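Local coordinates for protein cellulose synthase 1 (Gluconacetobacter xylinus, PDB 4I86) that carries a regulatory PilZ domain, a small antiparallel beta-barrel module of the cyclic di-GMP-binding kind, in its C-terminal region, at residues 55-60 / 70-75; 27-32 / 46-51. All coordinates share one frame; numbering follows the deposited sequence.

Interaction 1 of 2, residues 55-60 / 70-75; sequences TPVYIR and LPARII
Val57 lays its CG2 methyl beside Ala72, 3.9 Å from Ala72 CB, while its other branch, CG1, crosses Ile74 obliquely and comes within 4.2 Å of Ile74 CG2. These residues face each other in an antiparallel beta hairpin of the PilZ domain, a small curled sheet in which strand 55-63 turns back into strand 66-77. The two segments are strongly twisted, with strand directions 135° apart. Three hydrogen-bonded pairs, Thr55 with Ile74, Val57 with Ala72 and Ile59 with Leu70, give six backbone bonds; of these, Val57 N to Ala72 O (2.8 Å) is nearly straight, at 169° at the hydrogen, yet its donor stands above the carbonyl plane. All six residues send their side chains to one face, where Ile59 and Leu70 also meet Trp86 and Ile74 meets Phe84. Ile59 reaches inward through its extended CG1 branch and brings CD1 to 4.2 Å from Ala72 CB, so that the small alanine is touched by both Val57 and Ile59.

The opposite face, with Pro56, Tyr58, Pro71 and Arg73, is the more exposed. Both prolines fall in non-hydrogen-bonded pairs, where this hairpin needs no N-H from them. The Tyr58 ring lies obliquely beside Pro71, its CE1 4.3 Å from Pro71 CB, and Arg73 passes its CG by Pro56 before the chain, bent at chi3, leads away. At the far end Ile74 CG2, set between its own backbone N and carbonyl carbon, presses to 3.6 Å from Thr55 CB, while Thr55 OG1 is hydrogen-bonded to Gly53 O.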
ATOM      1  N   THR A  55      -5.717  -9.719   4.269  1.00 39.49           N
ATOM      2  CA  THR A  55      -4.572 -10.198   5.050  1.00 38.40           C
ATOM      3  C   THR A  55      -3.642  -9.044   5.417  1.00 29.62           C
ATOM      4  O   THR A  55      -3.136  -8.368   4.531  1.00 29.35           O
ATOM      5  CB  THR A  55      -3.765 -11.248   4.242  1.00 41.00           C
ATOM      6  OG1 THR A  55      -4.538 -12.446   4.121  1.00 49.27           O
ATOM      7  CG2 THR A  55      -2.432 -11.565   4.915  1.00 35.97           C
ATOM      8  N   PRO A  56      -3.412  -8.832   6.726  1.00 29.82           N
ATOM      9  CA  PRO A  56      -2.636  -7.684   7.212  1.00 30.33           C
ATOM     10  C   PRO A  56      -1.165  -7.724   6.823  1.00 30.91           C
ATOM     11  O   PRO A  56      -0.480  -8.749   6.970  1.00 29.57           O
ATOM     12  CB  PRO A  56      -2.801  -7.742   8.740  1.00 28.28           C
ATOM     13  CG  PRO A  56      -3.299  -9.096   9.042  1.00 33.84           C
ATOM     14  CD  PRO A  56      -4.025  -9.594   7.827  1.00 33.70           C
ATOM     15  N   VAL A  57      -0.696  -6.588   6.315  1.00 26.25           N
ATOM     16  CA  VAL A  57       0.682  -6.435   5.832  1.00 23.43           C
ATOM     17  C   VAL A  57       1.228  -5.066   6.229  1.00 25.38           C
ATOM     18  O   VAL A  57       0.497  -4.219   6.769  1.00 22.49           O
ATOM     19  CB  VAL A  57       0.774  -6.542   4.285  1.00 24.09           C
ATOM     20  CG1 VAL A  57       0.164  -7.858   3.769  1.00 25.25           C
ATOM     21  CG2 VAL A  57       0.116  -5.332   3.614  1.00 23.96           C
ATOM     22  N   TYR A  58       2.517  -4.863   5.977  1.00 19.15           N
ATOM     23  CA  TYR A  58       3.129  -3.557   6.086  1.00 20.12           C
ATOM     24  C   TYR A  58       3.682  -3.240   4.719  1.00 22.84           C
ATOM     25  O   TYR A  58       4.266  -4.115   4.068  1.00 22.34           O
ATOM     26  CB  TYR A  58       4.243  -3.540   7.153  1.00 22.94           C
ATOM     27  CG  TYR A  58       3.744  -3.827   8.553  1.00 24.08           C
ATOM     28  CD1 TYR A  58       2.978  -2.894   9.233  1.00 22.45           C
ATOM     29  CD2 TYR A  58       4.033  -5.028   9.195  1.00 24.41           C
ATOM     30  CE1 TYR A  58       2.510  -3.141  10.512  1.00 23.13           C
ATOM     31  CE2 TYR A  58       3.563  -5.284  10.492  1.00 22.48           C
ATOM     32  CZ  TYR A  58       2.808  -4.333  11.136  1.00 23.61           C
ATOM     33  OH  TYR A  58       2.335  -4.557  12.411  1.00 27.57           O
ATOM     34  N   ILE A  59       3.469  -2.003   4.272  1.00 20.15           N
ATOM     35  CA  ILE A  59       4.013  -1.537   3.010  1.00 19.96           C
ATOM     36  C   ILE A  59       5.065  -0.468   3.298  1.00 22.39           C
ATOM     37  O   ILE A  59       4.831   0.453   4.080  1.00 18.67           O
ATOM     38  CB  ILE A  59       2.909  -0.966   2.095  1.00 22.25           C
ATOM     39  CG1 ILE A  59       1.914  -2.071   1.722  1.00 23.50           C
ATOM     40  CG2 ILE A  59       3.502  -0.344   0.849  1.00 19.55           C
ATOM     41  CD1 ILE A  59       0.865  -1.629   0.758  1.00 23.12           C
ATOM     42  N   ARG A  60       6.243  -0.625   2.705  1.00 20.53           N
ATOM     43  CA  ARG A  60       7.315   0.335   2.917  1.00 22.03           C
ATOM     44  C   ARG A  60       7.742   0.935   1.586  1.00 23.46           C
ATOM     45  O   ARG A  60       7.814   0.245   0.568  1.00 24.03           O
ATOM     46  CB  ARG A  60       8.500  -0.332   3.609  1.00 21.25           C
ATOM     47  CG  ARG A  60       9.712   0.576   3.769  1.00 22.88           C
ATOM     48  CD  ARG A  60      10.800  -0.082   4.582  1.00 24.03           C
ATOM     49  NE  ARG A  60      11.895   0.856   4.823  1.00 30.79           N
ATOM     50  CZ  ARG A  60      12.960   0.977   4.034  1.00 37.05           C
ATOM     51  NH1 ARG A  60      13.071   0.212   2.955  1.00 34.34           N
ATOM     52  NH2 ARG A  60      13.906   1.865   4.324  1.00 41.10           N
ATOM     53  N   LEU A  70       3.401   1.903   6.066  1.00 16.00           N
ATOM     54  CA  LEU A  70       1.959   1.961   6.231  1.00 19.73           C
ATOM     55  C   LEU A  70       1.354   0.578   6.419  1.00 19.42           C
ATOM     56  O   LEU A  70       1.516  -0.286   5.556  1.00 20.10           O
ATOM     57  CB  LEU A  70       1.309   2.649   5.021  1.00 20.53           C
ATOM     58  CG  LEU A  70       1.935   3.961   4.491  1.00 17.34           C
ATOM     59  CD1 LEU A  70       2.975   3.679   3.421  1.00 19.90           C
ATOM     60  CD2 LEU A  70       0.849   4.855   3.937  1.00 17.40           C
ATOM     61  N   PRO A  71       0.639   0.364   7.538  1.00 15.82           N
ATOM     62  CA  PRO A  71      -0.095  -0.901   7.699  1.00 21.10           C
ATOM     63  C   PRO A  71      -1.190  -0.977   6.650  1.00 23.71           C
ATOM     64  O   PRO A  71      -1.709   0.057   6.209  1.00 20.11           O
ATOM     65  CB  PRO A  71      -0.742  -0.784   9.091  1.00 21.80           C
ATOM     66  CG  PRO A  71       0.003   0.310   9.778  1.00 24.75           C
ATOM     67  CD  PRO A  71       0.433   1.267   8.680  1.00 22.95           C
ATOM     68  N   ALA A  72      -1.541  -2.190   6.251  1.00 24.82           N
ATOM     69  CA  ALA A  72      -2.554  -2.354   5.230  1.00 25.23           C
ATOM     70  C   ALA A  72      -3.091  -3.763   5.271  1.00 26.02           C
ATOM     71  O   ALA A  72      -2.685  -4.580   6.104  1.00 26.52           O
ATOM     72  CB  ALA A  72      -2.000  -2.014   3.842  1.00 21.61           C
ATOM     73  N   ARG A  73      -4.027  -4.029   4.377  1.00 26.63           N
ATOM     74  CA  ARG A  73      -4.562  -5.362   4.199  1.00 29.80           C
ATOM     75  C   ARG A  73      -4.501  -5.681   2.711  1.00 28.39           C
ATOM     76  O   ARG A  73      -5.014  -4.908   1.907  1.00 25.75           O
ATOM     77  CB  ARG A  73      -6.005  -5.420   4.734  1.00 30.96           C
ATOM     78  CG  ARG A  73      -6.087  -5.831   6.210  1.00 32.00           C
ATOM     79  CD  ARG A  73      -7.499  -5.859   6.774  1.00 39.06           C
ATOM     80  NE  ARG A  73      -7.931  -4.541   7.237  1.00 49.60           N
ATOM     81  CZ  ARG A  73      -8.958  -4.320   8.059  1.00 54.68           C
ATOM     82  NH1 ARG A  73      -9.678  -5.336   8.535  1.00 45.27           N
ATOM     83  NH2 ARG A  73      -9.259  -3.071   8.411  1.00 47.24           N
ATOM     84  N   ILE A  74      -3.841  -6.777   2.331  1.00 26.19           N
ATOM     85  CA  ILE A  74      -3.935  -7.201   0.937  1.00 26.51           C
ATOM     86  C   ILE A  74      -5.305  -7.857   0.757  1.00 33.70           C
ATOM     87  O   ILE A  74      -5.728  -8.671   1.583  1.00 30.71           O
ATOM     88  CB  ILE A  74      -2.762  -8.134   0.469  1.00 31.81           C
ATOM     89  CG1 ILE A  74      -2.865  -8.389  -1.045  1.00 33.61           C
ATOM     90  CG2 ILE A  74      -2.748  -9.446   1.250  1.00 30.34           C
ATOM     91  CD1 ILE A  74      -1.574  -8.843  -1.703  1.00 35.27           C
ATOM     92  N   ILE A  75      -6.025  -7.468  -0.290  1.00 34.45           N
ATOM     93  CA  ILE A  75      -7.384  -7.972  -0.459  1.00 35.88           C
ATOM     94  C   ILE A  75      -7.534  -8.829  -1.717  1.00 37.17           C
ATOM     95  O   ILE A  75      -8.425  -9.673  -1.795  1.00 41.34           O
ATOM     96  CB  ILE A  75      -8.442  -6.826  -0.443  1.00 35.98           C
ATOM     97  CG1 ILE A  75      -8.169  -5.806  -1.548  1.00 33.18           C
ATOM     98  CG2 ILE A  75      -8.479  -6.138   0.932  1.00 34.03           C
ATOM     99  CD1 ILE A  75      -9.349  -4.864  -1.832  1.00 33.50           C
TER

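Interaction 2 of 2, residues 27-32 / 46-51; sequences IIVTGV and SWPAKL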
ATOM      1  N   ILE A  27       6.164 -13.768   4.764  1.00 35.44           N
ATOM      2  CA  ILE A  27       6.219 -13.374   3.356  1.00 31.50           C
ATOM      3  C   ILE A  27       6.736 -11.945   3.193  1.00 32.14           C
ATOM      4  O   ILE A  27       6.323 -11.033   3.919  1.00 32.72           O
ATOM      5  CB  ILE A  27       4.838 -13.507   2.676  1.00 34.54           C
ATOM      6  CG1 ILE A  27       4.312 -14.945   2.793  1.00 34.63           C
ATOM      7  CG2 ILE A  27       4.911 -13.075   1.220  1.00 35.20           C
ATOM      8  CD1 ILE A  27       2.857 -15.110   2.358  1.00 40.56           C
ATOM      9  N   ILE A  28       7.642 -11.767   2.237  1.00 27.08           N
ATOM     10  CA  ILE A  28       8.208 -10.465   1.909  1.00 32.14           C
ATOM     11  C   ILE A  28       8.465 -10.378   0.415  1.00 36.44           C
ATOM     12  O   ILE A  28       9.186 -11.216  -0.145  1.00 36.88           O
ATOM     13  CB  ILE A  28       9.554 -10.225   2.605  1.00 31.47           C
ATOM     14  CG1 ILE A  28       9.401 -10.256   4.129  1.00 27.37           C
ATOM     15  CG2 ILE A  28      10.167  -8.905   2.130  1.00 29.41           C
ATOM     16  CD1 ILE A  28      10.690  -9.933   4.838  1.00 33.58           C
ATOM     17  N   VAL A  29       7.886  -9.367  -0.234  1.00 30.92           N
ATOM     18  CA  VAL A  29       8.087  -9.200  -1.669  1.00 32.37           C
ATOM     19  C   VAL A  29       8.339  -7.749  -2.002  1.00 30.72           C
ATOM     20  O   VAL A  29       8.113  -6.864  -1.176  1.00 29.58           O
ATOM     21  CB  VAL A  29       6.876  -9.712  -2.497  1.00 35.32           C
ATOM     22  CG1 VAL A  29       6.517 -11.141  -2.099  1.00 31.92           C
ATOM     23  CG2 VAL A  29       5.673  -8.787  -2.298  1.00 35.17           C
ATOM     24  N   THR A  30       8.804  -7.519  -3.225  1.00 31.93           N
ATOM     25  CA  THR A  30       9.096  -6.186  -3.723  1.00 33.04           C
ATOM     26  C   THR A  30       8.238  -5.962  -4.968  1.00 34.02           C
ATOM     27  O   THR A  30       7.748  -6.925  -5.551  1.00 36.87           O
ATOM     28  CB  THR A  30      10.608  -6.067  -4.047  1.00 33.79           C
ATOM     29  OG1 THR A  30      11.361  -6.322  -2.849  1.00 39.92           O
ATOM     30  CG2 THR A  30      10.954  -4.684  -4.555  1.00 35.41           C
ATOM     31  N   GLY A  31       8.048  -4.702  -5.364  1.00 31.68           N
ATOM     32  CA  GLY A  31       7.194  -4.366  -6.495  1.00 31.57           C
ATOM     33  C   GLY A  31       7.228  -2.882  -6.797  1.00 31.36           C
ATOM     34  O   GLY A  31       8.024  -2.157  -6.200  1.00 29.39           O
ATOM     35  N   VAL A  32       6.402  -2.426  -7.746  1.00 31.39           N
ATOM     36  CA  VAL A  32       6.203  -0.998  -7.947  1.00 28.91           C
ATOM     37  C   VAL A  32       4.720  -0.681  -7.917  1.00 32.96           C
ATOM     38  O   VAL A  32       3.884  -1.520  -8.272  1.00 33.97           O
ATOM     39  CB  VAL A  32       6.815  -0.461  -9.278  1.00 38.00           C
ATOM     40  CG1 VAL A  32       8.336  -0.520  -9.247  1.00 37.43           C
ATOM     41  CG2 VAL A  32       6.255  -1.221 -10.476  1.00 36.90           C
ATOM     42  N   SER A  46       4.106  -9.900  -7.258  1.00 43.68           N
ATOM     43  CA  SER A  46       3.675 -11.295  -7.244  1.00 48.96           C
ATOM     44  C   SER A  46       3.652 -11.859  -5.827  1.00 47.79           C
ATOM     45  O   SER A  46       4.702 -12.060  -5.211  1.00 56.25           O
ATOM     46  CB  SER A  46       4.570 -12.148  -8.152  1.00 54.31           C
ATOM     47  OG  SER A  46       4.649 -11.587  -9.460  1.00 56.54           O
ATOM     48  N   TRP A  47       2.444 -12.107  -5.322  1.00 47.54           N
ATOM     49  CA  TRP A  47       2.221 -12.662  -3.984  1.00 46.90           C
ATOM     50  C   TRP A  47       2.268 -14.195  -4.029  1.00 52.19           C
ATOM     51  O   TRP A  47       1.514 -14.818  -4.784  1.00 50.94           O
ATOM     52  CB  TRP A  47       0.865 -12.175  -3.453  1.00 44.46           C
ATOM     53  CG  TRP A  47       0.635 -12.337  -1.968  1.00 41.82           C
ATOM     54  CD1 TRP A  47      -0.243 -13.190  -1.363  1.00 42.31           C
ATOM     55  CD2 TRP A  47       1.278 -11.605  -0.908  1.00 37.64           C
ATOM     56  NE1 TRP A  47      -0.179 -13.045   0.005  1.00 40.69           N
ATOM     57  CE2 TRP A  47       0.741 -12.076   0.309  1.00 37.94           C
ATOM     58  CE3 TRP A  47       2.251 -10.599  -0.872  1.00 37.74           C
ATOM     59  CZ2 TRP A  47       1.147 -11.575   1.550  1.00 35.42           C
ATOM     60  CZ3 TRP A  47       2.656 -10.106   0.360  1.00 33.04           C
ATOM     61  CH2 TRP A  47       2.102 -10.591   1.551  1.00 32.31           C
ATOM     62  N   PRO A  48       3.147 -14.805  -3.211  1.00 53.35           N
ATOM     63  CA  PRO A  48       3.460 -16.243  -3.272  1.00 53.34           C
ATOM     64  C   PRO A  48       2.543 -17.136  -2.441  1.00 55.76           C
ATOM     65  O   PRO A  48       3.011 -18.122  -1.872  1.00 61.50           O
ATOM     66  CB  PRO A  48       4.867 -16.305  -2.677  1.00 51.43           C
ATOM     67  CG  PRO A  48       4.839 -15.220  -1.635  1.00 48.30           C
ATOM     68  CD  PRO A  48       4.006 -14.101  -2.239  1.00 47.34           C
ATOM     69  N   ALA A  49       1.266 -16.801  -2.356  1.00 54.06           N
ATOM     70  CA  ALA A  49       0.317 -17.665  -1.677  1.00 59.99           C
ATOM     71  C   ALA A  49      -1.083 -17.317  -2.132  1.00 59.51           C
ATOM     72  O   ALA A  49      -1.303 -16.264  -2.730  1.00 59.63           O
ATOM     73  CB  ALA A  49       0.445 -17.521  -0.168  1.00 57.55           C
ATOM     74  N   LYS A  50      -2.025 -18.214  -1.866  1.00 61.35           N
ATOM     75  CA  LYS A  50      -3.414 -17.928  -2.164  1.00 59.95           C
ATOM     76  C   LYS A  50      -4.027 -17.183  -1.000  1.00 57.96           C
ATOM     77  O   LYS A  50      -3.849 -17.558   0.161  1.00 56.52           O
ATOM     78  CB  LYS A  50      -4.203 -19.198  -2.487  1.00 60.60           C
ATOM     79  CG  LYS A  50      -4.141 -19.561  -3.961  1.00 61.45           C
ATOM     80  CD  LYS A  50      -4.416 -18.321  -4.809  1.00 66.24           C
ATOM     81  CE  LYS A  50      -4.556 -18.661  -6.288  1.00 68.01           C
ATOM     82  NZ  LYS A  50      -4.861 -17.444  -7.098  1.00 62.89           N
ATOM     83  N   LEU A  51      -4.725 -16.104  -1.323  1.00 57.78           N
ATOM     84  CA  LEU A  51      -5.353 -15.283  -0.308  1.00 56.33           C
ATOM     85  C   LEU A  51      -6.624 -15.950   0.191  1.00 55.93           C
ATOM     86  O   LEU A  51      -7.543 -16.193  -0.597  1.00 57.48           O
ATOM     87  CB  LEU A  51      -5.711 -13.917  -0.897  1.00 48.65           C
ATOM     88  CG  LEU A  51      -5.072 -12.679  -0.277  1.00 51.11           C
ATOM     89  CD1 LEU A  51      -4.131 -13.069   0.861  1.00 50.76           C
ATOM     90  CD2 LEU A  51      -4.340 -11.886  -1.347  1.00 47.13           C
TER
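Ile27 drops its CG2 methyl over one face of the Trp47 indole, in a CH-pi contact 3.9 Å from the centroid of the six-membered ring and only 16° off the ring normal. The same methyl is caught from a second direction by Pro48, whose CG lies 3.6 Å from Ile27 CG2; Pro48 CD also sits over that face of the indole, toward its rim. A single branch of Ile27 thus fills the angle between a flat aromatic surface and a proline ring, which is the tight part of the contact. With CG anti to the backbone N and beside the carbonyl carbon (chi1 -164°), Trp47 brings its ring beneath both Pro48 CD and the isoleucine methyl.

In the PilZ barrel, this brings the irregular connection between strands 40-44 and 55-63 across the start of strand 28-36. Trp47 extends the join inward, touching Val20 of strand 17-22 and Ile74 of strand 66-77, and the backbone of Ile27 is held by a bond from its N to Asn22 OD1.

Around this centre the fit is slacker. Val29 meets the indole at its edge, near the ring plane, through CG2 at 4.1 Å from Trp47 CE3, while its CG1 points at the CD corner of the Pro48 ring (3.9 Å). On the side of Ala49, Ile27 CD1 comes no nearer than 4.2 Å to Ala49 CB. No hydrogen bond joins the two segments: Ser46 O has the Val29 CG1 methyl as its neighbour, 3.7 Å away, and both Ser46 and Pro48 are exposed to solvent.

How the interactions relate
Interaction 1 lies nearer the middle of the domain and is partly buried, whereas interaction 2 is a surface contact, with no fully buried residue among those that touch. Their chemistry differs accordingly: two neighbouring strands are joined by paired backbone bonds with a largely apolar inner face, while a strand end and a loop are joined by side-chain packing alone. The two meet at the hydrophobic side of the hairpin. Trp47 CH2 of 46-51 lies 4.0 Å from Val57 CG1, and Leu51 CD2 is 3.8 Å from Ile74 CG1, so the loop of interaction 2 packs against the inward-facing residues of the hairpin, and both contacts reach the same sheet.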